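Local coordinates for alpha-l-arabinofuranosidase domain protein (PDB 4ATW) that probably cleaves terminal alpha-L-arabinofuranosyl groups from arabinose-containing polysaccharides, as a thermostable glycoside hydrolase, at residues 339-352 against 444-456. Residues are numbered along the deposited sequence; the frame is centred on the assembly and turned at random.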
ATOM      1  N   ASP A 339     -14.413  17.108 -13.495  1.00 62.48           N
ATOM      2  CA  ASP A 339     -13.560  18.133 -14.118  1.00 67.09           C
ATOM      3  C   ASP A 339     -12.179  18.421 -13.487  1.00 70.92           C
ATOM      4  O   ASP A 339     -11.514  19.399 -13.848  1.00 67.77           O
ATOM      5  CB  ASP A 339     -14.328  19.453 -14.163  1.00 65.56           C
ATOM      6  CG  ASP A 339     -14.734  19.937 -12.784  1.00 66.91           C
ATOM      7  OD1 ASP A 339     -14.097  19.530 -11.797  1.00 74.78           O
ATOM      8  OD2 ASP A 339     -15.681  20.735 -12.680  1.00 67.08           O
ATOM      9  N   GLY A 340     -11.736  17.597 -12.546  1.00 68.81           N
ATOM     10  CA  GLY A 340     -10.455  17.870 -11.933  1.00 52.65           C
ATOM     11  C   GLY A 340      -9.916  16.778 -11.054  1.00 51.24           C
ATOM     12  O   GLY A 340     -10.426  15.660 -10.984  1.00 55.67           O
ATOM     13  N   LEU A 341      -8.861  17.147 -10.359  1.00 53.09           N
ATOM     14  CA  LEU A 341      -8.141  16.255  -9.478  1.00 54.53           C
ATOM     15  C   LEU A 341      -7.868  17.093  -8.245  1.00 60.09           C
ATOM     16  O   LEU A 341      -8.129  18.283  -8.250  1.00 75.74           O
ATOM     17  CB  LEU A 341      -6.706  16.236  -9.934  1.00 52.41           C
ATOM     18  CG  LEU A 341      -5.957  14.940  -9.895  1.00 58.03           C
ATOM     19  CD1 LEU A 341      -6.837  13.839 -10.431  1.00 58.14           C
ATOM     20  CD2 LEU A 341      -4.695  15.117 -10.722  1.00 55.57           C
ATOM     21  N   ILE A 342      -7.327  16.458  -7.209  1.00 52.26           N
ATOM     22  CA  ILE A 342      -6.956  17.064  -5.918  1.00 48.69           C
ATOM     23  C   ILE A 342      -6.176  15.985  -5.177  1.00 52.19           C
ATOM     24  O   ILE A 342      -6.594  14.822  -5.109  1.00 55.79           O
ATOM     25  CB  ILE A 342      -8.314  17.375  -5.165  1.00 37.47           C
ATOM     26  CG1 ILE A 342      -8.049  17.859  -3.737  1.00 40.96           C
ATOM     27  CG2 ILE A 342      -9.193  16.196  -5.107  1.00 36.25           C
ATOM     28  CD1 ILE A 342      -7.594  16.825  -2.751  1.00  8.33           C
ATOM     29  N   LEU A 343      -5.021  16.365  -4.642  1.00 40.32           N
ATOM     30  CA  LEU A 343      -4.175  15.422  -3.935  1.00 29.99           C
ATOM     31  C   LEU A 343      -4.327  15.615  -2.429  1.00 38.54           C
ATOM     32  O   LEU A 343      -4.115  16.711  -1.918  1.00 46.70           O
ATOM     33  CB  LEU A 343      -2.725  15.633  -4.368  1.00 30.48           C
ATOM     34  CG  LEU A 343      -2.626  15.875  -5.885  1.00 36.35           C
ATOM     35  CD1 LEU A 343      -1.205  15.832  -6.363  1.00 47.40           C
ATOM     36  CD2 LEU A 343      -3.381  14.806  -6.600  1.00 48.73           C
ATOM     37  N   THR A 344      -4.731  14.554  -1.723  1.00 44.27           N
ATOM     38  CA  THR A 344      -4.903  14.596  -0.271  1.00 37.88           C
ATOM     39  C   THR A 344      -3.575  14.362   0.399  1.00 34.04           C
ATOM     40  O   THR A 344      -2.661  13.784  -0.196  1.00 34.11           O
ATOM     41  CB  THR A 344      -5.826  13.517   0.223  1.00 45.57           C
ATOM     42  OG1 THR A 344      -5.377  12.255  -0.275  1.00 51.94           O
ATOM     43  CG2 THR A 344      -7.249  13.807  -0.213  1.00 55.76           C
ATOM     44  N   PRO A 345      -3.446  14.821   1.654  1.00 37.91           N
ATOM     45  CA  PRO A 345      -2.210  14.674   2.438  1.00 37.89           C
ATOM     46  C   PRO A 345      -1.608  13.266   2.378  1.00 40.77           C
ATOM     47  O   PRO A 345      -0.394  13.088   2.445  1.00 35.98           O
ATOM     48  CB  PRO A 345      -2.655  15.075   3.841  1.00 46.54           C
ATOM     49  CG  PRO A 345      -3.681  16.163   3.540  1.00 43.98           C
ATOM     50  CD  PRO A 345      -4.475  15.565   2.414  1.00 29.57           C
ATOM     51  N   VAL A 346      -2.470  12.262   2.230  1.00 49.04           N
ATOM     52  CA  VAL A 346      -2.020  10.879   2.137  1.00 43.40           C
ATOM     53  C   VAL A 346      -1.229  10.726   0.844  1.00 34.93           C
ATOM     54  O   VAL A 346      -0.166  10.104   0.822  1.00 39.14           O
ATOM     55  CB  VAL A 346      -3.210   9.921   2.123  1.00 44.06           C
ATOM     56  CG1 VAL A 346      -2.711   8.496   2.096  1.00 49.87           C
ATOM     57  CG2 VAL A 346      -4.081  10.155   3.356  1.00 44.92           C
ATOM     58  N   TYR A 347      -1.746  11.306  -0.237  1.00 32.68           N
ATOM     59  CA  TYR A 347      -1.036  11.232  -1.513  1.00 30.35           C
ATOM     60  C   TYR A 347       0.320  11.904  -1.358  1.00 29.79           C
ATOM     61  O   TYR A 347       1.338  11.363  -1.767  1.00 25.94           O
ATOM     62  CB  TYR A 347      -1.842  11.891  -2.641  1.00 24.23           C
ATOM     63  CG  TYR A 347      -1.053  12.074  -3.932  1.00 38.84           C
ATOM     64  CD1 TYR A 347      -0.100  13.094  -4.053  1.00 52.01           C
ATOM     65  CD2 TYR A 347      -1.193  11.198  -4.996  1.00 31.08           C
ATOM     66  CE1 TYR A 347       0.689  13.217  -5.187  1.00 39.90           C
ATOM     67  CE2 TYR A 347      -0.407  11.319  -6.132  1.00 32.47           C
ATOM     68  CZ  TYR A 347       0.530  12.326  -6.207  1.00 35.14           C
ATOM     69  OH  TYR A 347       1.350  12.436  -7.290  1.00 51.27           O
ATOM     70  N   LYS A 348       0.324  13.082  -0.744  1.00 39.04           N
ATOM     71  CA  LYS A 348       1.548  13.826  -0.548  1.00 37.24           C
ATOM     72  C   LYS A 348       2.613  12.997   0.149  1.00 41.19           C
ATOM     73  O   LYS A 348       3.766  12.957  -0.309  1.00 39.02           O
ATOM     74  CB  LYS A 348       1.261  15.101   0.237  1.00 42.37           C
ATOM     75  CG  LYS A 348       0.478  16.128  -0.572  1.00 51.75           C
ATOM     76  CD  LYS A 348       1.212  16.521  -1.876  1.00 54.40           C
ATOM     77  CE  LYS A 348       0.422  17.511  -2.759  1.00 46.06           C
ATOM     78  NZ  LYS A 348       1.154  17.818  -4.024  1.00 36.81           N
ATOM     79  N   ALA A 349       2.229  12.315   1.231  1.00 34.28           N
ATOM     80  CA  ALA A 349       3.183  11.499   1.982  1.00 38.39           C
ATOM     81  C   ALA A 349       3.959  10.592   1.039  1.00 39.50           C
ATOM     82  O   ALA A 349       5.180  10.412   1.169  1.00 33.35           O
ATOM     83  CB  ALA A 349       2.476  10.683   3.034  1.00 17.53           C
ATOM     84  N   PHE A 350       3.259  10.017   0.079  1.00 35.40           N
ATOM     85  CA  PHE A 350       3.964   9.171  -0.858  1.00 42.45           C
ATOM     86  C   PHE A 350       4.835  10.007  -1.789  1.00 44.18           C
ATOM     87  O   PHE A 350       5.980   9.641  -2.060  1.00 34.38           O
ATOM     88  CB  PHE A 350       2.995   8.343  -1.680  1.00 43.90           C
ATOM     89  CG  PHE A 350       2.543   7.104  -0.997  1.00 41.29           C
ATOM     90  CD1 PHE A 350       1.638   7.158   0.046  1.00 34.51           C
ATOM     91  CD2 PHE A 350       3.011   5.869  -1.414  1.00 43.93           C
ATOM     92  CE1 PHE A 350       1.208   5.990   0.658  1.00 39.04           C
ATOM     93  CE2 PHE A 350       2.575   4.693  -0.800  1.00 41.42           C
ATOM     94  CZ  PHE A 350       1.679   4.755   0.229  1.00 26.43           C
ATOM     95  N   GLU A 351       4.306  11.133  -2.266  1.00 49.77           N
ATOM     96  CA  GLU A 351       5.071  11.989  -3.175  1.00 52.62           C
ATOM     97  C   GLU A 351       6.431  12.268  -2.552  1.00 51.75           C
ATOM     98  O   GLU A 351       7.487  12.192  -3.217  1.00 35.00           O
ATOM     99  CB  GLU A 351       4.349  13.317  -3.432  1.00 46.33           C
ATOM    100  CG  GLU A 351       4.683  13.904  -4.787  1.00 47.98           C
ATOM    101  CD  GLU A 351       4.144  15.315  -4.987  1.00 52.18           C
ATOM    102  OE1 GLU A 351       3.055  15.640  -4.455  1.00 44.59           O
ATOM    103  OE2 GLU A 351       4.813  16.097  -5.701  1.00 52.70           O
ATOM    104  N   LEU A 352       6.395  12.558  -1.251  1.00 42.59           N
ATOM    105  CA  LEU A 352       7.608  12.871  -0.524  1.00 32.42           C
ATOM    106  C   LEU A 352       8.544  11.697  -0.352  1.00 36.71           C
ATOM    107  O   LEU A 352       9.700  11.754  -0.772  1.00 41.18           O
ATOM    108  CB  LEU A 352       7.263  13.431   0.841  1.00 44.81           C
ATOM    109  CG  LEU A 352       8.452  13.691   1.753  1.00 34.25           C
ATOM    110  CD1 LEU A 352       9.391  14.662   1.112  1.00 13.48           C
ATOM    111  CD2 LEU A 352       7.920  14.217   3.071  1.00 42.29           C
ATOM    112  N   ALA A 444      -5.448  20.663   8.005  1.00 59.52           N
ATOM    113  CA  ALA A 444      -5.411  21.289   6.695  1.00 71.41           C
ATOM    114  C   ALA A 444      -5.654  20.199   5.674  1.00 68.30           C
ATOM    115  O   ALA A 444      -5.398  19.031   5.949  1.00 70.68           O
ATOM    116  CB  ALA A 444      -4.052  21.956   6.458  1.00 81.68           C
ATOM    117  N   ARG A 445      -6.169  20.589   4.516  1.00 65.81           N
ATOM    118  CA  ARG A 445      -6.439  19.654   3.443  1.00 69.17           C
ATOM    119  C   ARG A 445      -6.508  20.441   2.142  1.00 66.44           C
ATOM    120  O   ARG A 445      -6.796  21.638   2.148  1.00 70.37           O
ATOM    121  CB  ARG A 445      -7.739  18.883   3.720  1.00 73.27           C
ATOM    122  CG  ARG A 445      -8.907  19.737   4.170  1.00 87.35           C
ATOM    123  CD  ARG A 445      -9.975  18.915   4.909  1.00 90.00           C
ATOM    124  NE  ARG A 445     -10.323  17.682   4.201  1.00 98.54           N
ATOM    125  CZ  ARG A 445     -10.790  17.628   2.952  1.00 97.99           C
ATOM    126  NH1 ARG A 445     -10.966  18.744   2.252  1.00102.03           N
ATOM    127  NH2 ARG A 445     -11.078  16.454   2.395  1.00 88.06           N
ATOM    128  N   ASN A 446      -6.198  19.784   1.029  1.00 58.39           N
ATOM    129  CA  ASN A 446      -6.215  20.456  -0.270  1.00 55.04           C
ATOM    130  C   ASN A 446      -7.589  20.424  -0.877  1.00 61.39           C
ATOM    131  O   ASN A 446      -8.314  19.453  -0.709  1.00 57.25           O
ATOM    132  CB  ASN A 446      -5.231  19.799  -1.241  1.00 43.98           C
ATOM    133  CG  ASN A 446      -3.798  19.969  -0.805  1.00 41.99           C
ATOM    134  OD1 ASN A 446      -2.867  19.581  -1.509  1.00 30.73           O
ATOM    135  ND2 ASN A 446      -3.610  20.562   0.366  1.00 52.50           N
ATOM    136  N   THR A 447      -7.947  21.490  -1.584  1.00 71.71           N
ATOM    137  CA  THR A 447      -9.251  21.558  -2.229  1.00 73.24           C
ATOM    138  C   THR A 447      -9.077  21.769  -3.711  1.00 76.21           C
ATOM    139  O   THR A 447      -7.946  21.820  -4.208  1.00 74.36           O
ATOM    140  CB  THR A 447     -10.092  22.700  -1.674  1.00 69.86           C
ATOM    141  OG1 THR A 447      -9.456  23.960  -1.958  1.00 66.32           O
ATOM    142  CG2 THR A 447     -10.242  22.526  -0.177  1.00 76.99           C
ATOM    143  N   MET A 448     -10.196  21.879  -4.418  1.00 76.62           N
ATOM    144  CA  MET A 448     -10.142  22.101  -5.850  1.00 83.67           C
ATOM    145  C   MET A 448      -9.522  23.491  -6.128  1.00 86.41           C
ATOM    146  O   MET A 448      -8.795  23.682  -7.109  1.00 75.98           O
ATOM    147  CB  MET A 448     -11.551  22.005  -6.418  1.00 91.21           C
ATOM    148  CG  MET A 448     -11.592  21.763  -7.915  1.00102.40           C
ATOM    149  SD  MET A 448     -10.971  20.155  -8.409  1.00 94.35           S
ATOM    150  CE  MET A 448     -12.486  19.151  -8.241  1.00 86.49           C
ATOM    151  N   GLU A 449      -9.793  24.448  -5.240  1.00 96.05           N
ATOM    152  CA  GLU A 449      -9.266  25.815  -5.368  1.00 99.41           C
ATOM    153  C   GLU A 449      -7.942  26.089  -4.648  1.00 91.63           C
ATOM    154  O   GLU A 449      -7.270  27.085  -4.932  1.00 79.22           O
ATOM    155  CB  GLU A 449     -10.302  26.830  -4.877  1.00118.56           C
ATOM    156  CG  GLU A 449     -11.314  27.247  -5.939  1.00133.91           C
ATOM    157  CD  GLU A 449     -11.535  28.757  -5.974  1.00137.71           C
ATOM    158  OE1 GLU A 449     -10.563  29.500  -6.240  1.00144.87           O
ATOM    159  OE2 GLU A 449     -12.679  29.200  -5.735  1.00136.65           O
ATOM    160  N   ASN A 450      -7.592  25.213  -3.709  1.00 89.17           N
ATOM    161  CA  ASN A 450      -6.345  25.315  -2.943  1.00 85.16           C
ATOM    162  C   ASN A 450      -5.592  24.003  -3.028  1.00 76.60           C
ATOM    163  O   ASN A 450      -5.333  23.373  -2.015  1.00 77.78           O
ATOM    164  CB  ASN A 450      -6.640  25.594  -1.477  1.00 86.88           C
ATOM    165  CG  ASN A 450      -6.999  27.016  -1.227  1.00 86.11           C
ATOM    166  OD1 ASN A 450      -6.167  27.908  -1.404  1.00 83.02           O
ATOM    167  ND2 ASN A 450      -8.245  27.253  -0.813  1.00 83.43           N
ATOM    168  N   PRO A 451      -5.206  23.588  -4.236  1.00 72.38           N
ATOM    169  CA  PRO A 451      -4.486  22.331  -4.422  1.00 73.10           C
ATOM    170  C   PRO A 451      -3.115  22.331  -3.805  1.00 75.02           C
ATOM    171  O   PRO A 451      -2.304  21.445  -4.111  1.00 80.73           O
ATOM    172  CB  PRO A 451      -4.421  22.207  -5.923  1.00 70.22           C
ATOM    173  CG  PRO A 451      -4.169  23.628  -6.308  1.00 60.17           C
ATOM    174  CD  PRO A 451      -5.207  24.361  -5.488  1.00 67.89           C
ATOM    175  N   ASN A 452      -2.858  23.313  -2.936  1.00 72.65           N
ATOM    176  CA  ASN A 452      -1.550  23.411  -2.285  1.00 65.90           C
ATOM    177  C   ASN A 452      -1.445  23.755  -0.808  1.00 60.26           C
ATOM    178  O   ASN A 452      -0.345  24.029  -0.325  1.00 54.46           O
ATOM    179  CB  ASN A 452      -0.688  24.373  -3.081  1.00 53.39           C
ATOM    180  CG  ASN A 452      -0.366  23.825  -4.433  1.00 56.59           C
ATOM    181  OD1 ASN A 452       0.301  22.800  -4.549  1.00 67.38           O
ATOM    182  ND2 ASN A 452      -0.864  24.472  -5.473  1.00 69.81           N
ATOM    183  N   VAL A 453      -2.565  23.727  -0.087  1.00 57.22           N
ATOM    184  CA  VAL A 453      -2.557  24.019   1.353  1.00 59.53           C
ATOM    185  C   VAL A 453      -1.508  23.146   2.066  1.00 59.43           C
ATOM    186  O   VAL A 453      -0.663  23.647   2.813  1.00 49.88           O
ATOM    187  CB  VAL A 453      -3.948  23.757   1.984  1.00 56.72           C
ATOM    188  CG1 VAL A 453      -3.874  23.929   3.489  1.00 53.47           C
ATOM    189  CG2 VAL A 453      -4.978  24.707   1.391  1.00 64.66           C
ATOM    190  N   VAL A 454      -1.588  21.837   1.822  1.00 55.06           N
ATOM    191  CA  VAL A 454      -0.656  20.852   2.375  1.00 56.12           C
ATOM    192  C   VAL A 454       0.254  20.434   1.210  1.00 54.23           C
ATOM    193  O   VAL A 454      -0.230  19.880   0.218  1.00 44.32           O
ATOM    194  CB  VAL A 454      -1.422  19.610   2.922  1.00 61.81           C
ATOM    195  CG1 VAL A 454      -0.439  18.580   3.454  1.00 42.51           C
ATOM    196  CG2 VAL A 454      -2.399  20.037   4.021  1.00 67.06           C
ATOM    197  N   ASP A 455       1.558  20.699   1.307  1.00 58.08           N
ATOM    198  CA  ASP A 455       2.447  20.360   0.199  1.00 61.53           C
ATOM    199  C   ASP A 455       3.912  20.193   0.609  1.00 61.75           C
ATOM    200  O   ASP A 455       4.271  20.405   1.773  1.00 61.13           O
ATOM    201  CB  ASP A 455       2.308  21.445  -0.878  1.00 75.38           C
ATOM    202  CG  ASP A 455       2.520  20.917  -2.276  1.00 86.80           C
ATOM    203  OD1 ASP A 455       3.150  19.851  -2.422  1.00 98.85           O
ATOM    204  OD2 ASP A 455       2.065  21.573  -3.234  1.00 94.92           O
ATOM    205  N   ILE A 456       4.745  19.803  -0.358  1.00 58.58           N
ATOM    206  CA  ILE A 456       6.175  19.599  -0.140  1.00 57.61           C
ATOM    207  C   ILE A 456       6.939  20.830  -0.566  1.00 66.16           C
ATOM    208  O   ILE A 456       6.651  21.411  -1.614  1.00 66.23           O
ATOM    209  CB  ILE A 456       6.712  18.438  -0.980  1.00 49.86           C
ATOM    210  CG1 ILE A 456       5.964  17.158  -0.611  1.00 52.56           C
ATOM    211  CG2 ILE A 456       8.219  18.273  -0.754  1.00 41.61           C
ATOM    212  CD1 ILE A 456       6.367  15.954  -1.437  1.00 53.75           C
TER
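Lys348 reaches from the helix that starts at Pro345 to Asp455, where strand 455-457 begins. A bend at chi2 (-58°) and an extended end carry its amine there. Lys348 NZ lies 3.3 Å from Asp455 OD1, a salt bridge with a weak hydrogen bond. Lys348 NZ also lies 2.9 Å from Glu351 OE1, one helical turn on, on the syn lone pair. Asp455 OD1 also accepts the backbone N of Ile456, on its anti side, 28° out of the carboxylate plane. A methionine in place of Lys348 carries no charge and would probably leave Glu351 and Asp455 as close like charges with no shared partner. Ile456 points CD1 at the helix backbone near Leu352 N, with Ile456 CD1 3.5 Å from Leu352 CB. The Pro345 ring crosses Val454 at about a right angle, Pro345 CG 4.0 Å from Val454 CG1. Ile342 lays CG1 and CD1 against the backbone O of Asn446. Met448 SD sits 3.4 Å from Leu341 O. The contact joins loop 444-454 and the start of strand 455-457 to strand 340-343 and helix 345-355. Strand 433-438 adds Leu437 beside Lys348, Leu352 and Val454, while helix 299-313 packs on Ala349 and Phe350.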